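Long-range contacts in Ycf48-like protein (Thermosynechococcus elongatus, PDB 5OJ5), which probably assists the early assembly of photosystem II and the replacement of photodamaged D1 protein: residues A[100-111]-A[114-125]; A[264-274]-A[285-293]. All blocks are in the same frame, centred on the assembly; numbering follows the deposited sequence.

Overall arrangement
The chain folds as a seven-bladed beta-propeller round a central pore, and the two contacts sit on opposite sides of it, their centres about 15 and 16 Å from the centre of the chain. The contact centres are about 30 Å apart, and about 11 Å separates their nearest atoms, so they do not touch. Each lies within a four-stranded antiparallel blade: contact 1 joins the first strand, 101-108, to the second and third, and contact 2 does the same for strand 272-277 and the loop leading into it. A classic beta bulge interrupts the first strand pair in both. In contact 1, Leu-122 also packs on an apolar side chain of the bound D1 peptide.

Contact 1: residues A[100-111]-A[114-125]; sequences YRFNSVSFQGNE and IVGEPPIMLHTT
Ile-120 and Ile-114 each press a methyl group onto an aromatic ring of segment 100-111, and these two CH-pi contacts form the tight part of the interface. Ile-120 CD1 stands over the middle of the Tyr-100 ring, 3.7 Å from its centroid, while the edge of that ring meets Pro-118 O in plane, CD1 to O 3.3 Å. A water bridges Tyr-100 OH and Pro-119 O, and the hydroxyl also bonds Asp-96. Ile-114 CG2, which stands anti to its own backbone N, lies over one face of the Phe-102 ring, offset toward the rim. Leu-122 CD1 approaches Phe-102 CZ obliquely at 3.9 Å.

Strands 101-108 and 111-117 are the first two of a propeller blade. Their antiparallel pairing breaks register at a classic beta bulge, where Asn-103 and Ser-104 both face Val-115: Asn-103 N bonds Val-115 O at 2.9 Å, and the bond from Ser-104 N is weak.

Toward solvent the packing gives way to polar chains. Arg-101 runs extended alongside Glu-117, yet NE stays 4.4 Å from OE2, beyond a salt bridge. That OE2 instead takes a hydrogen bond on its anti lone pair from Asn-103 ND2 (3.1 Å), the amide and carboxylate planes being nearly perpendicular; Pro-144 O also bonds ND2. At the far end Glu-111 OE2 receives a nearly straight bond from His-123 NE2, 2.8 Å long and within the imidazole plane, and Gly-153 N holds the second carboxylate oxygen.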
loop_
_atom_site.group_PDB
_atom_site.type_symbol
_atom_site.label_atom_id
_atom_site.label_comp_id
_atom_site.label_asym_id
_atom_site.label_seq_id
_atom_site.Cartn_x
_atom_site.Cartn_y
_atom_site.Cartn_z
ATOM N N TYR A 100 12.885 -5.967 -13.123
ATOM C CA TYR A 100 11.575 -5.361 -12.920
ATOM C C TYR A 100 11.283 -5.112 -11.450
ATOM O O TYR A 100 11.537 -5.951 -10.584
ATOM C CB TYR A 100 10.500 -6.283 -13.471
ATOM C CG TYR A 100 10.589 -6.501 -14.968
ATOM C CD1 TYR A 100 10.118 -5.520 -15.821
ATOM C CD2 TYR A 100 11.082 -7.682 -15.513
ATOM C CE1 TYR A 100 10.138 -5.697 -17.224
ATOM C CE2 TYR A 100 11.096 -7.865 -16.898
ATOM C CZ TYR A 100 10.619 -6.866 -17.750
ATOM O OH TYR A 100 10.630 -6.977 -19.112
ATOM N N ARG A 101 10.749 -3.945 -11.178
ATOM C CA ARG A 101 10.201 -3.620 -9.869
ATOM C C ARG A 101 8.721 -3.926 -9.954
ATOM O O ARG A 101 7.979 -3.198 -10.619
ATOM C CB ARG A 101 10.450 -2.146 -9.614
ATOM C CG ARG A 101 9.918 -1.656 -8.321
ATOM C CD ARG A 101 10.064 -0.127 -8.266
ATOM N NE ARG A 101 9.469 0.448 -7.074
ATOM C CZ ARG A 101 10.071 0.563 -5.890
ATOM N NH1 ARG A 101 11.346 0.190 -5.701
ATOM N NH2 ARG A 101 9.400 1.104 -4.882
ATOM N N PHE A 102 8.264 -5.022 -9.311
ATOM C CA PHE A 102 6.845 -5.343 -9.291
ATOM C C PHE A 102 6.205 -4.511 -8.196
ATOM O O PHE A 102 6.423 -4.761 -7.010
ATOM C CB PHE A 102 6.612 -6.829 -9.047
ATOM C CG PHE A 102 7.021 -7.760 -10.165
ATOM C CD1 PHE A 102 7.122 -7.392 -11.485
ATOM C CD2 PHE A 102 7.234 -9.097 -9.858
ATOM C CE1 PHE A 102 7.461 -8.331 -12.461
ATOM C CE2 PHE A 102 7.515 -10.020 -10.826
ATOM C CZ PHE A 102 7.661 -9.616 -12.129
ATOM N N ASN A 103 5.464 -3.483 -8.609
ATOM C CA ASN A 103 4.942 -2.439 -7.755
ATOM C C ASN A 103 3.612 -2.824 -7.111
ATOM O O ASN A 103 3.253 -2.257 -6.078
ATOM C CB ASN A 103 4.700 -1.141 -8.641
ATOM C CG ASN A 103 5.898 -0.426 -9.010
ATOM O OD1 ASN A 103 6.860 -0.350 -8.259
ATOM N ND2 ASN A 103 5.833 0.178 -10.173
ATOM N N SER A 104 2.843 -3.712 -7.751
ATOM C CA SER A 104 1.444 -3.878 -7.383
ATOM C C SER A 104 1.000 -5.259 -7.805
ATOM O O SER A 104 1.310 -5.699 -8.913
ATOM C CB SER A 104 0.628 -2.797 -8.064
ATOM O OG SER A 104 -0.760 -2.884 -7.859
ATOM N N VAL A 105 0.242 -5.930 -6.924
ATOM C CA VAL A 105 -0.407 -7.196 -7.237
ATOM C C VAL A 105 -1.829 -7.111 -6.713
ATOM O O VAL A 105 -2.069 -6.572 -5.622
ATOM C CB VAL A 105 0.342 -8.408 -6.644
ATOM C CG1 VAL A 105 0.516 -8.314 -5.108
ATOM C CG2 VAL A 105 -0.315 -9.739 -7.036
ATOM N N SER A 106 -2.785 -7.645 -7.484
ATOM C CA SER A 106 -4.183 -7.589 -7.053
ATOM C C SER A 106 -4.922 -8.787 -7.587
ATOM O O SER A 106 -4.925 -9.018 -8.803
ATOM C CB SER A 106 -4.815 -6.308 -7.570
ATOM O OG SER A 106 -6.178 -6.208 -7.209
ATOM N N PHE A 107 -5.601 -9.493 -6.693
ATOM C CA PHE A 107 -6.495 -10.602 -7.053
ATOM C C PHE A 107 -7.930 -10.244 -6.714
ATOM O O PHE A 107 -8.222 -9.546 -5.737
ATOM C CB PHE A 107 -6.129 -11.868 -6.257
ATOM C CG PHE A 107 -4.967 -12.616 -6.869
ATOM C CD1 PHE A 107 -5.202 -13.692 -7.733
ATOM C CD2 PHE A 107 -3.638 -12.237 -6.624
ATOM C CE1 PHE A 107 -4.172 -14.379 -8.331
ATOM C CE2 PHE A 107 -2.576 -12.946 -7.248
ATOM C CZ PHE A 107 -2.862 -14.005 -8.099
ATOM N N GLN A 108 -8.829 -10.787 -7.527
ATOM C CA GLN A 108 -10.256 -10.877 -7.181
ATOM C C GLN A 108 -10.604 -12.338 -7.468
ATOM O O GLN A 108 -10.688 -12.755 -8.632
ATOM C CB GLN A 108 -11.088 -9.904 -8.000
ATOM C CG GLN A 108 -12.580 -10.008 -7.701
ATOM C CD GLN A 108 -12.865 -9.883 -6.227
ATOM O OE1 GLN A 108 -13.521 -10.770 -5.634
ATOM N NE2 GLN A 108 -12.434 -8.822 -5.626
ATOM N N GLY A 109 -10.697 -13.127 -6.418
ATOM C CA GLY A 109 -10.765 -14.581 -6.618
ATOM C C GLY A 109 -9.522 -15.068 -7.336
ATOM O O GLY A 109 -8.407 -14.602 -7.078
ATOM N N ASN A 110 -9.685 -16.004 -8.272
ATOM C CA ASN A 110 -8.543 -16.589 -8.970
ATOM C C ASN A 110 -7.969 -15.693 -10.057
ATOM O O ASN A 110 -6.951 -16.069 -10.658
ATOM C CB ASN A 110 -8.892 -17.961 -9.558
ATOM C CG ASN A 110 -8.410 -19.144 -8.669
ATOM O OD1 ASN A 110 -7.801 -18.976 -7.631
ATOM N ND2 ASN A 110 -8.670 -20.336 -9.131
ATOM N N GLU A 111 -8.589 -14.541 -10.354
ATOM C CA GLU A 111 -8.051 -13.630 -11.351
ATOM C C GLU A 111 -7.086 -12.656 -10.687
ATOM O O GLU A 111 -7.467 -11.951 -9.753
ATOM C CB GLU A 111 -9.139 -12.858 -12.068
ATOM C CG GLU A 111 -8.530 -12.113 -13.217
ATOM C CD GLU A 111 -9.554 -11.531 -14.176
ATOM O OE1 GLU A 111 -10.718 -11.204 -13.776
ATOM O OE2 GLU A 111 -9.221 -11.436 -15.425
ATOM N N ILE A 114 -0.355 -8.394 -11.961
ATOM C CA ILE A 114 0.856 -7.763 -11.423
ATOM C C ILE A 114 1.287 -6.707 -12.424
ATOM O O ILE A 114 1.278 -6.964 -13.631
ATOM C CB ILE A 114 1.995 -8.791 -11.256
ATOM C CG1 ILE A 114 1.606 -9.856 -10.220
ATOM C CG2 ILE A 114 3.293 -8.089 -10.843
ATOM C CD1 ILE A 114 2.528 -11.079 -10.253
ATOM N N VAL A 115 1.701 -5.536 -11.929
ATOM C CA VAL A 115 2.330 -4.561 -12.808
ATOM C C VAL A 115 3.623 -4.061 -12.199
ATOM O O VAL A 115 3.831 -4.085 -10.983
ATOM C CB VAL A 115 1.407 -3.381 -13.174
ATOM C CG1 VAL A 115 0.195 -3.866 -13.928
ATOM C CG2 VAL A 115 0.988 -2.565 -11.932
ATOM N N GLY A 116 4.484 -3.546 -13.068
ATOM C CA GLY A 116 5.753 -3.043 -12.617
ATOM C C GLY A 116 6.438 -2.164 -13.626
ATOM O O GLY A 116 5.900 -1.836 -14.694
ATOM N N GLU A 117 7.654 -1.788 -13.250
ATOM C CA GLU A 117 8.508 -0.884 -14.030
ATOM C C GLU A 117 9.896 -1.499 -14.176
ATOM O O GLU A 117 10.401 -2.085 -13.220
ATOM C CB GLU A 117 8.614 0.474 -13.351
ATOM C CG GLU A 117 9.176 0.463 -12.002
ATOM C CD GLU A 117 9.115 1.832 -11.381
ATOM O OE1 GLU A 117 10.152 2.526 -11.413
ATOM O OE2 GLU A 117 8.020 2.199 -10.866
ATOM N N PRO A 118 10.537 -1.402 -15.358
ATOM C CA PRO A 118 9.990 -0.849 -16.590
ATOM C C PRO A 118 8.736 -1.620 -17.003
ATOM O O PRO A 118 8.486 -2.729 -16.491
ATOM C CB PRO A 118 11.151 -1.023 -17.591
ATOM C CG PRO A 118 11.895 -2.149 -17.079
ATOM C CD PRO A 118 11.851 -2.026 -15.574
ATOM N N PRO A 119 7.932 -1.048 -17.899
ATOM C CA PRO A 119 6.549 -1.495 -18.045
ATOM C C PRO A 119 6.421 -2.986 -18.221
ATOM O O PRO A 119 6.975 -3.584 -19.158
ATOM C CB PRO A 119 6.064 -0.697 -19.259
ATOM C CG PRO A 119 6.858 0.587 -19.167
ATOM C CD PRO A 119 8.222 0.167 -18.693
ATOM N N ILE A 120 5.627 -3.593 -17.339
ATOM C CA ILE A 120 5.302 -5.009 -17.423
ATOM C C ILE A 120 3.946 -5.192 -16.770
ATOM O O ILE A 120 3.610 -4.548 -15.769
ATOM C CB ILE A 120 6.386 -5.895 -16.753
ATOM C CG1 ILE A 120 6.083 -7.387 -16.943
ATOM C CG2 ILE A 120 6.607 -5.518 -15.289
ATOM C CD1 ILE A 120 7.282 -8.280 -16.712
ATOM N N MET A 121 3.188 -6.126 -17.352
ATOM C CA MET A 121 1.908 -6.560 -16.807
ATOM C C MET A 121 1.813 -8.072 -16.955
ATOM O O MET A 121 2.017 -8.609 -18.045
ATOM C CB MET A 121 0.746 -5.877 -17.536
ATOM C CG MET A 121 -0.628 -6.365 -17.063
ATOM S SD MET A 121 -1.999 -5.503 -17.809
ATOM C CE MET A 121 -1.837 -3.914 -17.036
ATOM N N LEU A 122 1.473 -8.724 -15.852
ATOM C CA LEU A 122 1.247 -10.161 -15.812
ATOM C C LEU A 122 -0.180 -10.418 -15.351
ATOM O O LEU A 122 -0.763 -9.651 -14.560
ATOM C CB LEU A 122 2.197 -10.809 -14.816
ATOM C CG LEU A 122 3.683 -10.516 -15.019
ATOM C CD1 LEU A 122 4.510 -11.102 -13.890
ATOM C CD2 LEU A 122 4.177 -11.006 -16.345
ATOM N N HIS A 123 -0.744 -11.524 -15.826
ATOM C CA HIS A 123 -2.128 -11.858 -15.570
ATOM C C HIS A 123 -2.263 -13.353 -15.368
ATOM O O HIS A 123 -1.610 -14.163 -16.047
ATOM C CB HIS A 123 -2.967 -11.369 -16.768
ATOM C CG HIS A 123 -4.438 -11.655 -16.677
ATOM N ND1 HIS A 123 -5.083 -12.439 -17.599
ATOM C CD2 HIS A 123 -5.387 -11.213 -15.834
ATOM C CE1 HIS A 123 -6.375 -12.476 -17.322
ATOM N NE2 HIS A 123 -6.588 -11.754 -16.239
ATOM N N THR A 124 -3.188 -13.727 -14.501
ATOM C CA THR A 124 -3.546 -15.120 -14.250
ATOM C C THR A 124 -5.057 -15.215 -14.090
ATOM O O THR A 124 -5.699 -14.309 -13.552
ATOM C CB THR A 124 -2.829 -15.659 -12.965
ATOM O OG1 THR A 124 -3.162 -17.031 -12.788
ATOM C CG2 THR A 124 -3.231 -14.932 -11.703
ATOM N N THR A 125 -5.597 -16.358 -14.480
ATOM C CA THR A 125 -6.984 -16.680 -14.197
ATOM C C THR A 125 -7.129 -17.912 -13.332
ATOM O O THR A 125 -8.259 -18.339 -13.079
ATOM C CB THR A 125 -7.798 -16.845 -15.477
ATOM O OG1 THR A 125 -7.198 -17.888 -16.233
ATOM C CG2 THR A 125 -7.827 -15.571 -16.259
HETATM O O HOH W 1 8.048 -6.121 -20.076
#

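Contact 2: residues A[264-274]-A[285-293]; sequences PLRRNSVGFLD and LAGGAGALL
Leu-285 packs over one face of the Phe-272 ring, with CD2 3.6 Å from the centroid and only 1° off the ring normal. This CH-pi contact leads the apolar packing, and Leu-285 makes it with CG anti to its backbone N (chi1 -180°). The same CD2 methyl touches Pro-264 CG at 3.7 Å, so one methyl meets both the proline and the phenylalanine. Leu-293 CD1 is shared in a similar way: it lies 3.5 Å from Pro-264 CB and also meets Leu-265 CG and Phe-272 CZ. Farther along, Val-270 CG2 packs against the methyl of Ala-291, and Trp-302 adjoins both Pro-264 and Leu-285.

Backbone hydrogen bonds tie strand 272-277 to strand 283-287, the first and second strands of a propeller blade, through a classic beta bulge. Here Ala-286 O accepts two N-H groups, from Leu-273 N at 2.7 Å and from Asp-274 N at 3.2 Å. Ala-286 N returns a bond to Asp-274 O, and Gly-288, the first residue of the type I' turn 288-291, donates its N-H to Gly-271 O, N to O 3.0 Å. Beyond the pair, the Asp-274 carboxylate accepts a hydrogen bond from Ile-318 N in the next blade.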
loop_
_atom_site.group_PDB
_atom_site.type_symbol
_atom_site.label_atom_id
_atom_site.label_comp_id
_atom_site.label_asym_id
_atom_site.label_seq_id
_atom_site.Cartn_x
_atom_site.Cartn_y
_atom_site.Cartn_z
ATOM N N PRO A 264 1.787 11.637 17.219
ATOM C CA PRO A 264 1.602 10.353 17.920
ATOM C C PRO A 264 2.758 9.957 18.829
ATOM O O PRO A 264 2.506 9.340 19.874
ATOM C CB PRO A 264 1.422 9.377 16.748
ATOM C CG PRO A 264 0.764 10.209 15.710
ATOM C CD PRO A 264 1.460 11.538 15.790
ATOM N N LEU A 265 4.006 10.284 18.472
ATOM C CA LEU A 265 5.184 9.994 19.293
ATOM C C LEU A 265 5.716 11.226 20.003
ATOM O O LEU A 265 6.847 11.202 20.507
ATOM C CB LEU A 265 6.305 9.371 18.464
ATOM C CG LEU A 265 6.307 7.862 18.400
ATOM C CD1 LEU A 265 7.434 7.352 17.551
ATOM C CD2 LEU A 265 6.392 7.261 19.781
ATOM N N ARG A 266 4.925 12.283 20.089
ATOM C CA ARG A 266 5.334 13.477 20.833
ATOM C C ARG A 266 6.712 14.016 20.411
ATOM O O ARG A 266 7.447 14.585 21.223
ATOM C CB ARG A 266 5.312 13.219 22.347
ATOM C CG ARG A 266 3.972 12.743 22.880
ATOM C CD ARG A 266 4.057 12.466 24.376
ATOM N NE ARG A 266 4.618 13.591 25.128
ATOM C CZ ARG A 266 5.216 13.486 26.316
ATOM N NH1 ARG A 266 5.354 12.301 26.905
ATOM N NH2 ARG A 266 5.686 14.571 26.922
ATOM N N ARG A 267 7.113 13.824 19.158
ATOM C CA ARG A 267 8.433 14.282 18.735
ATOM C C ARG A 267 8.477 14.319 17.216
ATOM O O ARG A 267 7.598 13.783 16.540
ATOM C CB ARG A 267 9.572 13.428 19.321
ATOM C CG ARG A 267 9.633 11.990 18.824
ATOM C CD ARG A 267 10.258 11.087 19.891
ATOM N NE ARG A 267 10.247 9.678 19.507
ATOM C CZ ARG A 267 11.330 8.986 19.153
ATOM N NH1 ARG A 267 11.226 7.705 18.819
ATOM N NH2 ARG A 267 12.519 9.578 19.132
ATOM N N ASN A 268 9.517 14.970 16.691
ATOM C CA ASN A 268 9.683 15.195 15.261
ATOM C C ASN A 268 10.720 14.281 14.627
ATOM O O ASN A 268 10.873 14.303 13.402
ATOM C CB ASN A 268 10.108 16.650 15.000
ATOM C CG ASN A 268 9.136 17.657 15.575
ATOM O OD1 ASN A 268 8.039 17.849 15.050
ATOM N ND2 ASN A 268 9.538 18.319 16.655
ATOM N N SER A 269 11.451 13.502 15.424
ATOM C CA SER A 269 12.605 12.782 14.905
ATOM C C SER A 269 12.232 11.561 14.083
ATOM O O SER A 269 13.034 11.129 13.244
ATOM C CB SER A 269 13.544 12.374 16.049
ATOM O OG SER A 269 12.801 11.997 17.204
ATOM N N VAL A 270 11.043 10.993 14.284
ATOM C CA VAL A 270 10.691 9.731 13.653
ATOM C C VAL A 270 9.581 9.971 12.644
ATOM O O VAL A 270 8.498 10.452 12.982
ATOM C CB VAL A 270 10.331 8.646 14.673
ATOM C CG1 VAL A 270 9.152 9.049 15.384
ATOM C CG2 VAL A 270 10.024 7.338 13.961
ATOM N N GLY A 271 9.832 9.595 11.426
ATOM C CA GLY A 271 8.874 9.765 10.385
ATOM C C GLY A 271 7.979 8.552 10.282
ATOM O O GLY A 271 8.377 7.403 10.523
ATOM N N PHE A 272 6.751 8.814 9.879
ATOM C CA PHE A 272 5.820 7.733 9.617
ATOM C C PHE A 272 5.692 7.500 8.121
ATOM O O PHE A 272 5.885 8.403 7.307
ATOM C CB PHE A 272 4.438 7.992 10.237
ATOM C CG PHE A 272 4.535 8.132 11.710
ATOM C CD1 PHE A 272 4.277 9.362 12.350
ATOM C CD2 PHE A 272 4.934 7.063 12.475
ATOM C CE1 PHE A 272 4.378 9.497 13.749
ATOM C CE2 PHE A 272 5.053 7.184 13.882
ATOM C CZ PHE A 272 4.781 8.403 14.491
ATOM N N LEU A 273 5.305 6.275 7.766
ATOM C CA LEU A 273 5.286 5.824 6.383
ATOM C C LEU A 273 3.911 5.381 5.948
ATOM O O LEU A 273 3.572 5.557 4.787
ATOM C CB LEU A 273 6.314 4.714 6.206
ATOM C CG LEU A 273 7.758 5.176 6.462
ATOM C CD1 LEU A 273 8.704 4.019 6.647
ATOM C CD2 LEU A 273 8.206 6.093 5.345
ATOM N N ASP A 274 3.119 4.736 6.821
ATOM C CA ASP A 274 1.801 4.260 6.429
ATOM C C ASP A 274 0.895 4.206 7.644
ATOM O O ASP A 274 1.358 4.137 8.794
ATOM C CB ASP A 274 1.878 2.871 5.776
ATOM C CG ASP A 274 0.673 2.550 4.929
ATOM O OD1 ASP A 274 -0.051 3.496 4.526
ATOM O OD2 ASP A 274 0.510 1.374 4.561
ATOM N N LEU A 285 -0.009 2.625 12.801
ATOM C CA LEU A 285 0.815 3.652 12.206
ATOM C C LEU A 285 2.239 3.141 12.218
ATOM O O LEU A 285 2.792 2.863 13.282
ATOM C CB LEU A 285 0.648 4.954 13.009
ATOM C CG LEU A 285 1.426 6.160 12.547
ATOM C CD1 LEU A 285 0.987 6.638 11.173
ATOM C CD2 LEU A 285 1.221 7.279 13.556
ATOM N N ALA A 286 2.800 2.970 11.023
ATOM C CA ALA A 286 4.104 2.359 10.824
ATOM C C ALA A 286 5.093 3.399 10.342
ATOM O O ALA A 286 4.759 4.236 9.507
ATOM C CB ALA A 286 3.994 1.248 9.775
ATOM N N GLY A 287 6.320 3.321 10.831
ATOM C CA GLY A 287 7.323 4.270 10.413
ATOM C C GLY A 287 8.720 3.719 10.427
ATOM O O GLY A 287 8.976 2.521 10.417
ATOM N N GLY A 288 9.650 4.642 10.429
ATOM C CA GLY A 288 11.029 4.269 10.313
ATOM C C GLY A 288 11.569 3.643 11.574
ATOM O O GLY A 288 11.083 3.863 12.689
ATOM N N ALA A 289 12.632 2.860 11.377
ATOM C CA ALA A 289 13.472 2.377 12.479
ATOM C C ALA A 289 12.649 1.686 13.581
ATOM O O ALA A 289 12.775 1.976 14.771
ATOM C CB ALA A 289 14.345 3.507 13.033
ATOM N N GLY A 290 11.795 0.753 13.171
ATOM C CA GLY A 290 11.076 -0.038 14.136
ATOM C C GLY A 290 9.866 0.621 14.762
ATOM O O GLY A 290 9.286 0.034 15.674
ATOM N N ALA A 291 9.467 1.803 14.304
ATOM C CA ALA A 291 8.342 2.510 14.897
ATOM C C ALA A 291 7.015 1.907 14.450
ATOM O O ALA A 291 6.717 1.835 13.249
ATOM C CB ALA A 291 8.400 3.993 14.513
ATOM N N LEU A 292 6.195 1.515 15.422
ATOM C CA LEU A 292 4.879 0.971 15.137
ATOM C C LEU A 292 3.979 1.329 16.298
ATOM O O LEU A 292 4.268 0.936 17.439
ATOM C CB LEU A 292 4.936 -0.536 14.918
ATOM C CG LEU A 292 3.598 -1.188 14.513
ATOM C CD1 LEU A 292 3.092 -0.654 13.179
ATOM C CD2 LEU A 292 3.741 -2.707 14.430
ATOM N N LEU A 293 2.893 2.050 16.021
ATOM C CA LEU A 293 1.987 2.545 17.029
ATOM C C LEU A 293 0.572 2.072 16.718
ATOM O O LEU A 293 0.213 1.819 15.561
ATOM C CB LEU A 293 1.983 4.069 17.065
ATOM C CG LEU A 293 3.346 4.790 17.134
ATOM C CD1 LEU A 293 3.094 6.312 17.311
ATOM C CD2 LEU A 293 4.332 4.258 18.076
#